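Local atomic coordinates of KLLA0E08119p (Kluyveromyces lactis, PDB entry 3VA7), a protein that probably carries out the ATP- and biotin-dependent carboxylation of urea to urea-1-carboxylate, this chain being the carboxylase portion of a longer two-activity enzyme. Residues E41-R45 with V324-E330; T49-I55 with D336-L342; K248-I252 with F352-I357. All coordinates share one frame; numbering follows the deposited sequence.

Contact 1. Residues E41-R45 with V324-E330; sequences EIAVR and VEHPITE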
loop_
_atom_site.group_PDB
_atom_site.type_symbol
_atom_site.label_atom_id
_atom_site.label_comp_id
_atom_site.label_asym_id
_atom_site.label_seq_id
_atom_site.Cartn_x
_atom_site.Cartn_y
_atom_site.Cartn_z
ATOM N N GLU A 41 -5.366 24.359 1.557
ATOM C CA GLU A 41 -6.713 24.358 2.092
ATOM C C GLU A 41 -7.355 25.724 1.905
ATOM O O GLU A 41 -8.544 25.858 1.518
ATOM C CB GLU A 41 -6.512 23.985 3.570
ATOM C CG GLU A 41 -7.490 24.375 4.572
ATOM C CD GLU A 41 -7.525 25.861 4.959
ATOM O OE1 GLU A 41 -6.602 26.387 5.679
ATOM O OE2 GLU A 41 -8.578 26.434 4.593
ATOM N N ILE A 42 -6.585 26.763 2.152
ATOM C CA ILE A 42 -7.105 28.093 1.847
ATOM C C ILE A 42 -7.431 28.284 0.344
ATOM O O ILE A 42 -8.411 28.936 -0.029
ATOM C CB ILE A 42 -6.178 29.226 2.359
ATOM C CG1 ILE A 42 -6.999 30.505 2.457
ATOM C CG2 ILE A 42 -4.876 29.372 1.489
ATOM C CD1 ILE A 42 -8.329 30.239 3.087
ATOM N N ALA A 43 -6.600 27.724 -0.528
ATOM C CA ALA A 43 -6.895 27.890 -1.934
ATOM C C ALA A 43 -8.262 27.223 -2.239
ATOM O O ALA A 43 -9.153 27.850 -2.881
ATOM C CB ALA A 43 -5.799 27.338 -2.788
ATOM N N VAL A 44 -8.429 25.986 -1.747
ATOM C CA VAL A 44 -9.640 25.267 -1.966
ATOM C C VAL A 44 -10.831 26.043 -1.379
ATOM O O VAL A 44 -11.911 26.107 -2.008
ATOM C CB VAL A 44 -9.581 23.833 -1.377
ATOM C CG1 VAL A 44 -10.954 23.177 -1.439
ATOM C CG2 VAL A 44 -8.542 22.963 -2.116
ATOM N N ARG A 45 -10.662 26.638 -0.201
ATOM C CA ARG A 45 -11.790 27.320 0.398
ATOM C C ARG A 45 -12.146 28.629 -0.350
ATOM O O ARG A 45 -13.337 28.941 -0.482
ATOM C CB ARG A 45 -11.584 27.538 1.910
ATOM C CG ARG A 45 -12.720 28.365 2.590
ATOM C CD ARG A 45 -12.225 29.718 2.969
ATOM N NE ARG A 45 -13.229 30.677 3.410
ATOM C CZ ARG A 45 -14.200 31.175 2.643
ATOM N NH1 ARG A 45 -14.342 30.796 1.381
ATOM N NH2 ARG A 45 -15.024 32.095 3.137
ATOM N N VAL A 324 -6.050 31.716 9.393
ATOM C CA VAL A 324 -6.411 30.304 9.373
ATOM C C VAL A 324 -7.730 30.005 10.138
ATOM O O VAL A 324 -8.639 29.418 9.574
ATOM C CB VAL A 324 -5.255 29.355 9.833
ATOM C CG1 VAL A 324 -5.713 27.851 9.746
ATOM C CG2 VAL A 324 -3.906 29.580 9.018
ATOM N N GLU A 325 -7.880 30.509 11.361
ATOM C CA GLU A 325 -9.090 30.245 12.176
ATOM C C GLU A 325 -10.368 30.951 11.789
ATOM O O GLU A 325 -11.366 30.828 12.534
ATOM C CB GLU A 325 -8.858 30.500 13.686
ATOM C CG GLU A 325 -8.352 31.869 14.022
ATOM C CD GLU A 325 -6.817 31.994 13.997
ATOM O OE1 GLU A 325 -6.151 31.315 13.189
ATOM O OE2 GLU A 325 -6.266 32.773 14.815
ATOM N N HIS A 326 -10.356 31.704 10.689
ATOM C CA HIS A 326 -11.523 32.522 10.302
ATOM C C HIS A 326 -12.839 31.737 10.201
ATOM O O HIS A 326 -13.923 32.327 10.371
ATOM C CB HIS A 326 -11.283 33.289 8.972
ATOM C CG HIS A 326 -11.446 32.434 7.747
ATOM N ND1 HIS A 326 -10.455 31.583 7.300
ATOM C CD2 HIS A 326 -12.488 32.278 6.895
ATOM C CE1 HIS A 326 -10.884 30.934 6.226
ATOM N NE2 HIS A 326 -12.115 31.334 5.960
ATOM N N PRO A 327 -12.783 30.435 9.892
ATOM C CA PRO A 327 -14.096 29.753 9.783
ATOM C C PRO A 327 -14.947 29.692 11.035
ATOM O O PRO A 327 -16.159 29.623 10.908
ATOM C CB PRO A 327 -13.736 28.335 9.354
ATOM C CG PRO A 327 -12.337 28.447 8.664
ATOM C CD PRO A 327 -11.665 29.571 9.451
ATOM N N ILE A 328 -14.392 29.776 12.236
ATOM C CA ILE A 328 -15.310 29.701 13.392
ATOM C C ILE A 328 -16.230 30.928 13.469
ATOM O O ILE A 328 -17.460 30.822 13.751
ATOM C CB ILE A 328 -14.614 29.403 14.727
ATOM C CG1 ILE A 328 -13.590 30.469 15.087
ATOM C CG2 ILE A 328 -13.950 28.037 14.675
ATOM C CD1 ILE A 328 -13.057 30.309 16.458
ATOM N N THR A 329 -15.632 32.088 13.167
ATOM C CA THR A 329 -16.350 33.349 13.009
ATOM C C THR A 329 -17.483 33.208 11.977
ATOM O O THR A 329 -18.636 33.679 12.197
ATOM C CB THR A 329 -15.338 34.481 12.622
ATOM O OG1 THR A 329 -14.349 34.606 13.660
ATOM C CG2 THR A 329 -16.013 35.798 12.461
ATOM N N GLU A 330 -17.174 32.551 10.862
ATOM C CA GLU A 330 -18.200 32.336 9.801
ATOM C C GLU A 330 -19.376 31.443 10.290
ATOM O O GLU A 330 -20.499 31.560 9.817
ATOM C CB GLU A 330 -17.579 31.771 8.510
ATOM C CG GLU A 330 -16.626 32.727 7.807
ATOM C CD GLU A 330 -16.086 32.210 6.464
ATOM O OE1 GLU A 330 -16.240 30.987 6.176
ATOM O OE2 GLU A 330 -15.518 33.032 5.678
#
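Val324 CG1 lies 4.4 Å from Glu41 OE1, a loose contact; the oxygen's polar partner is the hydroxyl of Tyr111. Val324 belongs to the VEHPITE run of the biotin carboxylase domain, where a loop leads into the helix 326-333; opposite it lies the helix 40-53, which follows the first strand of the N-terminal parallel sheet. The axes of the two short helical pieces stay 14.1 Å apart, so long side chains must span the gap. His326 begins the bridge. Its CG sits between the backbone N and the carbonyl carbon (chi1 79°), which swings the imidazole toward 41-45. CE1 lies 4.1 Å from Ile42 CD1, an apolar neighbour suited to a ring carbon. ND1 is bonded to the carbonyl of Gln323, leaving NE2 to accept from Arg45 NE at 2.9 Å, a moderately bent bond. The imidazole and guanidinium meet edge to edge and nearly coplanar, their planes 22° apart, each group's edge serving the other. Pro327 lays its CD against one face of the same ring, and a proline fits the first turn of a helix because no N-H is needed there. One turn after the histidine, Glu330 stretches straight out beyond CG to the far end of the guanidinium. Glu330 OE1 forms a salt bridge with Arg394; Arg45 NH2 also forms one with Asp336, and Arg45 NH1 is hydrogen-bonded to Thr49 OG1. An arginine suits this buried place because it can satisfy several partners in different directions at once. Arg45 NH2 donates to the syn lone pair of Glu330 OE2 at 2.8 Å, within the guanidinium plane, although the carboxylate is turned 74° from that plane.

Contact 2. Residues T49-I55 with D336-L342; sequences TLKRMGI and DLVEWML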
loop_
_atom_site.group_PDB
_atom_site.type_symbol
_atom_site.label_atom_id
_atom_site.label_comp_id
_atom_site.label_asym_id
_atom_site.label_seq_id
_atom_site.Cartn_x
_atom_site.Cartn_y
_atom_site.Cartn_z
ATOM N N THR A 49 -16.000 29.798 -2.687
ATOM C CA THR A 49 -16.741 31.008 -2.644
ATOM C C THR A 49 -16.744 31.534 -4.063
ATOM O O THR A 49 -17.803 31.935 -4.597
ATOM C CB THR A 49 -16.112 31.985 -1.670
ATOM O OG1 THR A 49 -16.284 31.521 -0.317
ATOM C CG2 THR A 49 -16.705 33.353 -1.838
ATOM N N LEU A 50 -15.574 31.514 -4.695
ATOM C CA LEU A 50 -15.493 32.080 -6.023
ATOM C C LEU A 50 -16.503 31.383 -6.900
ATOM O O LEU A 50 -17.380 32.037 -7.475
ATOM C CB LEU A 50 -14.095 31.964 -6.615
ATOM C CG LEU A 50 -13.037 32.957 -6.092
ATOM C CD1 LEU A 50 -11.749 32.630 -6.781
ATOM C CD2 LEU A 50 -13.377 34.451 -6.258
ATOM N N LYS A 51 -16.429 30.049 -6.948
ATOM C CA LYS A 51 -17.423 29.274 -7.666
ATOM C C LYS A 51 -18.840 29.756 -7.364
ATOM O O LYS A 51 -19.555 30.099 -8.296
ATOM C CB LYS A 51 -17.297 27.769 -7.415
ATOM C CG LYS A 51 -18.312 26.896 -8.226
ATOM C CD LYS A 51 -17.675 25.507 -8.551
ATOM C CE LYS A 51 -18.678 24.338 -8.814
ATOM N NZ LYS A 51 -18.947 23.460 -7.570
ATOM N N ARG A 52 -19.239 29.773 -6.089
ATOM C CA ARG A 52 -20.618 30.129 -5.752
ATOM C C ARG A 52 -20.953 31.507 -6.299
ATOM O O ARG A 52 -22.085 31.752 -6.678
ATOM C CB ARG A 52 -20.879 30.052 -4.248
ATOM C CG ARG A 52 -22.217 30.636 -3.795
ATOM C CD ARG A 52 -22.493 30.409 -2.263
ATOM N NE ARG A 52 -21.571 31.185 -1.402
ATOM C CZ ARG A 52 -21.608 32.515 -1.248
ATOM N NH1 ARG A 52 -22.544 33.267 -1.858
ATOM N NH2 ARG A 52 -20.698 33.102 -0.483
ATOM N N MET A 53 -19.946 32.392 -6.396
ATOM C CA MET A 53 -20.176 33.735 -6.882
ATOM C C MET A 53 -20.117 33.844 -8.414
ATOM O O MET A 53 -20.386 34.925 -8.964
ATOM C CB MET A 53 -19.172 34.685 -6.243
ATOM C CG MET A 53 -19.354 34.887 -4.717
ATOM S SD MET A 53 -18.088 35.991 -4.013
ATOM C CE MET A 53 -18.749 37.593 -4.442
ATOM N N GLY A 54 -19.782 32.763 -9.118
ATOM C CA GLY A 54 -19.797 32.788 -10.573
ATOM C C GLY A 54 -18.592 33.528 -11.123
ATOM O O GLY A 54 -18.624 34.014 -12.273
ATOM N N ILE A 55 -17.540 33.613 -10.290
ATOM C CA ILE A 55 -16.266 34.225 -10.601
ATOM C C ILE A 55 -15.222 33.178 -11.009
ATOM O O ILE A 55 -14.999 32.197 -10.293
ATOM C CB ILE A 55 -15.708 34.944 -9.379
ATOM C CG1 ILE A 55 -16.702 35.999 -8.862
ATOM C CG2 ILE A 55 -14.335 35.549 -9.687
ATOM C CD1 ILE A 55 -16.200 36.732 -7.612
ATOM N N ASP A 336 -19.758 34.972 4.853
ATOM C CA ASP A 336 -18.663 34.424 4.132
ATOM C C ASP A 336 -17.639 35.585 4.037
ATOM O O ASP A 336 -17.798 36.514 3.224
ATOM C CB ASP A 336 -19.151 33.918 2.777
ATOM C CG ASP A 336 -18.024 33.424 1.872
ATOM O OD1 ASP A 336 -18.365 32.731 0.877
ATOM O OD2 ASP A 336 -16.809 33.736 2.113
ATOM N N LEU A 337 -16.591 35.499 4.864
ATOM C CA LEU A 337 -15.533 36.520 4.928
ATOM C C LEU A 337 -14.750 36.748 3.614
ATOM O O LEU A 337 -14.538 37.882 3.223
ATOM C CB LEU A 337 -14.589 36.201 6.076
ATOM C CG LEU A 337 -15.255 36.276 7.457
ATOM C CD1 LEU A 337 -14.135 36.014 8.448
ATOM C CD2 LEU A 337 -16.012 37.673 7.763
ATOM N N VAL A 338 -14.347 35.689 2.922
ATOM C CA VAL A 338 -13.814 35.814 1.548
ATOM C C VAL A 338 -14.755 36.599 0.643
ATOM O O VAL A 338 -14.305 37.407 -0.139
ATOM C CB VAL A 338 -13.393 34.437 0.924
ATOM C CG1 VAL A 338 -13.139 34.509 -0.620
ATOM C CG2 VAL A 338 -12.180 33.857 1.653
ATOM N N GLU A 339 -16.059 36.370 0.728
ATOM C CA GLU A 339 -16.999 37.088 -0.166
ATOM C C GLU A 339 -16.879 38.593 0.118
ATOM O O GLU A 339 -16.672 39.388 -0.803
ATOM C CB GLU A 339 -18.451 36.662 0.069
ATOM C CG GLU A 339 -19.449 37.451 -0.811
ATOM C CD GLU A 339 -20.912 37.074 -0.600
ATOM O OE1 GLU A 339 -21.794 37.774 -1.155
ATOM O OE2 GLU A 339 -21.181 36.112 0.134
ATOM N N TRP A 340 -17.011 38.950 1.406
ATOM C CA TRP A 340 -16.792 40.293 1.886
ATOM C C TRP A 340 -15.480 40.888 1.393
ATOM O O TRP A 340 -15.478 41.939 0.794
ATOM C CB TRP A 340 -16.853 40.303 3.390
ATOM C CG TRP A 340 -18.212 40.472 3.908
ATOM C CD1 TRP A 340 -19.334 39.704 3.612
ATOM C CD2 TRP A 340 -18.655 41.496 4.809
ATOM N NE1 TRP A 340 -20.450 40.209 4.274
ATOM C CE2 TRP A 340 -20.059 41.290 5.028
ATOM C CE3 TRP A 340 -18.010 42.573 5.456
ATOM C CZ2 TRP A 340 -20.808 42.120 5.877
ATOM C CZ3 TRP A 340 -18.733 43.375 6.307
ATOM C CH2 TRP A 340 -20.121 43.161 6.506
ATOM N N MET A 341 -14.372 40.217 1.618
ATOM C CA MET A 341 -13.107 40.703 1.127
ATOM C C MET A 341 -13.229 41.037 -0.366
ATOM O O MET A 341 -12.846 42.129 -0.812
ATOM C CB MET A 341 -12.015 39.655 1.322
ATOM C CG MET A 341 -11.612 39.368 2.801
ATOM S SD MET A 341 -10.323 38.105 2.933
ATOM C CE MET A 341 -8.973 38.729 1.961
ATOM N N LEU A 342 -13.778 40.127 -1.149
ATOM C CA LEU A 342 -13.806 40.361 -2.572
ATOM C C LEU A 342 -14.611 41.638 -2.885
ATOM O O LEU A 342 -14.182 42.467 -3.699
ATOM C CB LEU A 342 -14.364 39.138 -3.313
ATOM C CG LEU A 342 -13.418 37.932 -3.340
ATOM C CD1 LEU A 342 -14.153 36.606 -3.715
ATOM C CD2 LEU A 342 -12.245 38.161 -4.254
#
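Asp336 faces Thr49 and Arg52 across the gap, and its carboxylate carries most of the polar contact. Its CB is 3.7 Å from Arg52 NH2. With CG anti to the backbone N (chi1 175°), the carboxylate extends toward helix 40-53. At the tip, OD1 takes two donors from different sides: Thr49 OG1 at 2.7 Å on the syn lone pair, and Arg52 NH2, also at 2.7 Å, on the anti side and 28° out of the carboxylate plane. OD2 turns back and accepts from Glu339 N at 3.1 Å, well above the plane. This makes Asp336 the N-cap of helix 337-345, a position where a short carboxylate can reach an N-H of the first turn. OD2 is also salt-bridged to Arg45. Putting an alanine here would probably cost Arg52 and Arg45 one carboxylate partner each, take from the Thr49 hydroxyl its OD1 acceptor and leave the helix start without its cap.

Arg52, bent at chi3, uses the same NH2 to reach Glu339 OE2 at 3.1 Å in a nearly straight bond, and so joins the two acids in one salt-bridge network at the more exposed margin. Beneath this lies an apolar layer. Thr49, small and two-faced, gives its CG2 to Val338 CG1 while its hydroxyl serves the acid. Met53 crosses the aliphatic part of Glu339 obliquely, Met53 CE lying 3.7 Å from Glu339 CG. Helix 40-53 closes in a Schellman motif at Gly54, whose positive phi favours glycine; just beyond it, Ile55 joins Leu50 and Met53 around Leu342 CD1, the Leu50 CD2 methyl being 3.4 Å from that atom.

Contact 3. Residues K248-I252 with F352-I357; sequences KAIAI and FDNTKI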
loop_
_atom_site.group_PDB
_atom_site.type_symbol
_atom_site.label_atom_id
_atom_site.label_comp_id
_atom_site.label_asym_id
_atom_site.label_seq_id
_atom_site.Cartn_x
_atom_site.Cartn_y
_atom_site.Cartn_z
ATOM N N LYS A 248 -14.026 53.385 7.228
ATOM C CA LYS A 248 -15.015 52.553 7.955
ATOM C C LYS A 248 -14.428 51.212 8.357
ATOM O O LYS A 248 -13.687 50.583 7.580
ATOM C CB LYS A 248 -16.308 52.362 7.165
ATOM C CG LYS A 248 -17.455 53.288 7.628
ATOM C CD LYS A 248 -17.927 54.017 6.352
ATOM C CE LYS A 248 -19.397 54.454 6.337
ATOM N NZ LYS A 248 -19.939 54.297 4.929
ATOM N N ALA A 249 -14.741 50.790 9.586
ATOM C CA ALA A 249 -14.227 49.517 10.092
ATOM C C ALA A 249 -15.295 48.870 10.948
ATOM O O ALA A 249 -16.081 49.573 11.561
ATOM C CB ALA A 249 -12.893 49.718 10.879
ATOM N N ILE A 250 -15.336 47.540 10.999
ATOM C CA ILE A 250 -16.392 46.842 11.768
ATOM C C ILE A 250 -15.843 45.605 12.483
ATOM O O ILE A 250 -14.984 44.895 11.927
ATOM C CB ILE A 250 -17.601 46.539 10.876
ATOM C CG1 ILE A 250 -18.645 45.720 11.608
ATOM C CG2 ILE A 250 -17.163 45.803 9.601
ATOM C CD1 ILE A 250 -20.014 45.859 10.949
ATOM N N ALA A 251 -16.238 45.390 13.747
ATOM C CA ALA A 251 -15.696 44.247 14.500
ATOM C C ALA A 251 -16.704 43.121 14.350
ATOM O O ALA A 251 -17.924 43.282 14.625
ATOM C CB ALA A 251 -15.434 44.580 15.921
ATOM N N ILE A 252 -16.222 41.994 13.847
ATOM C CA ILE A 252 -17.131 40.947 13.428
ATOM C C ILE A 252 -17.333 39.961 14.580
ATOM O O ILE A 252 -18.424 39.409 14.712
ATOM C CB ILE A 252 -16.661 40.334 12.068
ATOM C CG1 ILE A 252 -16.735 41.449 11.000
ATOM C CG2 ILE A 252 -17.455 39.104 11.681
ATOM C CD1 ILE A 252 -17.140 41.029 9.579
ATOM N N PHE A 352 -21.498 49.481 5.864
ATOM C CA PHE A 352 -21.096 49.123 7.263
ATOM C C PHE A 352 -21.998 49.658 8.392
ATOM O O PHE A 352 -22.234 48.958 9.374
ATOM C CB PHE A 352 -19.669 49.601 7.586
ATOM C CG PHE A 352 -18.569 48.733 7.069
ATOM C CD1 PHE A 352 -18.768 47.831 6.044
ATOM C CD2 PHE A 352 -17.303 48.863 7.583
ATOM C CE1 PHE A 352 -17.742 47.071 5.557
ATOM C CE2 PHE A 352 -16.263 48.085 7.101
ATOM C CZ PHE A 352 -16.489 47.188 6.083
ATOM N N ASP A 353 -22.471 50.900 8.273
ATOM C CA ASP A 353 -23.239 51.528 9.356
ATOM C C ASP A 353 -24.609 50.871 9.512
ATOM O O ASP A 353 -25.299 51.029 10.542
ATOM C CB ASP A 353 -23.396 53.019 9.110
ATOM C CG ASP A 353 -22.092 53.697 8.712
ATOM O OD1 ASP A 353 -21.072 53.576 9.453
ATOM O OD2 ASP A 353 -22.107 54.366 7.643
ATOM N N ASN A 354 -24.978 50.107 8.488
ATOM C CA ASN A 354 -26.275 49.461 8.432
ATOM C C ASN A 354 -26.185 47.941 8.449
ATOM O O ASN A 354 -27.142 47.244 8.120
ATOM C CB ASN A 354 -27.074 50.008 7.231
ATOM C CG ASN A 354 -27.465 51.492 7.428
ATOM O OD1 ASN A 354 -27.407 52.299 6.493
ATOM N ND2 ASN A 354 -27.840 51.850 8.664
ATOM N N THR A 355 -25.026 47.434 8.859
ATOM C CA THR A 355 -24.799 46.011 8.879
ATOM C C THR A 355 -24.950 45.550 10.333
ATOM O O THR A 355 -24.222 45.992 11.211
ATOM C CB THR A 355 -23.427 45.672 8.241
ATOM O OG1 THR A 355 -23.320 46.348 6.984
ATOM C CG2 THR A 355 -23.269 44.161 7.962
ATOM N N LYS A 356 -25.946 44.701 10.579
ATOM C CA LYS A 356 -26.222 44.156 11.906
ATOM C C LYS A 356 -25.615 42.752 11.973
ATOM O O LYS A 356 -26.080 41.827 11.287
ATOM C CB LYS A 356 -27.727 44.076 12.090
ATOM C CG LYS A 356 -28.209 43.814 13.515
ATOM C CD LYS A 356 -29.783 43.764 13.563
ATOM C CE LYS A 356 -30.357 43.208 14.904
ATOM N NZ LYS A 356 -30.350 44.216 16.022
ATOM N N ILE A 357 -24.574 42.572 12.775
ATOM C CA ILE A 357 -24.009 41.243 12.935
ATOM C C ILE A 357 -24.599 40.473 14.134
ATOM O O ILE A 357 -24.527 40.944 15.273
ATOM C CB ILE A 357 -22.489 41.320 12.936
ATOM C CG1 ILE A 357 -22.056 41.514 11.479
ATOM C CG2 ILE A 357 -21.887 40.041 13.517
ATOM C CD1 ILE A 357 -20.806 42.182 11.287
#
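Ile250 sets its CG2 methyl over one face of the Phe352 ring, 3.7 Å from the centroid and 21° off the ring normal, in a CH-pi contact displaced toward the rim at CE2. The other branch of the isoleucine runs elsewhere: with CG1 anti to the backbone N (chi1 175°), CD1 reaches Ile357 CD1, tip to tip, at 3.8 Å. A beta-branched residue suits this place because its two arms serve two neighbours. Ile357 spreads its contact further along the strand, its CD1 lying 4.1 Å from Ile252 CG1 and its CG2 beside the Ile252 carbonyl. At the other end, Lys248 CB packs on Phe352 CD2 at 3.7 Å, while Ala249 N comes to the edge of the ring.

Ala249, Ile250 and Ile252 lie at the start of strand 249-261, part of the large antiparallel sheet of the biotin carboxylase domain, and the segment that leads from helix 337-345 to strand 362-372 lies across them. No hydrogen bond joins the two segments, so the loop is held by side chains. The lysine adds a long salt bridge, its NZ 3.5 Å from Asp353 OD2; both residues are exposed, where charged ends can stay in water.

Behind this first shell, backbone bonds of Ile250 to Met242 and of Ile252 to Gln240 fix the strand against its partner 235-244. The loop has its own braces: Thr355 N bonds to Phe352 O at 3.2 Å, and the Thr355 hydroxyl to the carbonyl of Asp351. Phe352 also rests on Ile344 of helix 337-345, and Ile357 on Thr333 of helix 326-333.

In the fold
Contacts 1 and 2 lie along one helix, 40-53, with their centres 12 Å apart, and share charge: Arg45 NH2 meets Asp336 OD2 at 2.6 Å, while Glu330 OE2 lies 2.8 Å from Leu337 N, a probable hydrogen bond. Contact 3 is centred 18 Å from contact 2 and 20 Å from contact 1, and joins them through apolar packing: Trp340 CH2 on Thr355 CG2 at 3.6 Å, and Thr329 CG2 on Ile252 CG2 at 3.7 Å. Helices 326-333 and 337-345 thus sit between the N-terminal helix and the antiparallel sheet. All three belong to the biotin carboxylase part, whereas the bound biotin group and urea occupy the carboxyltransferase part.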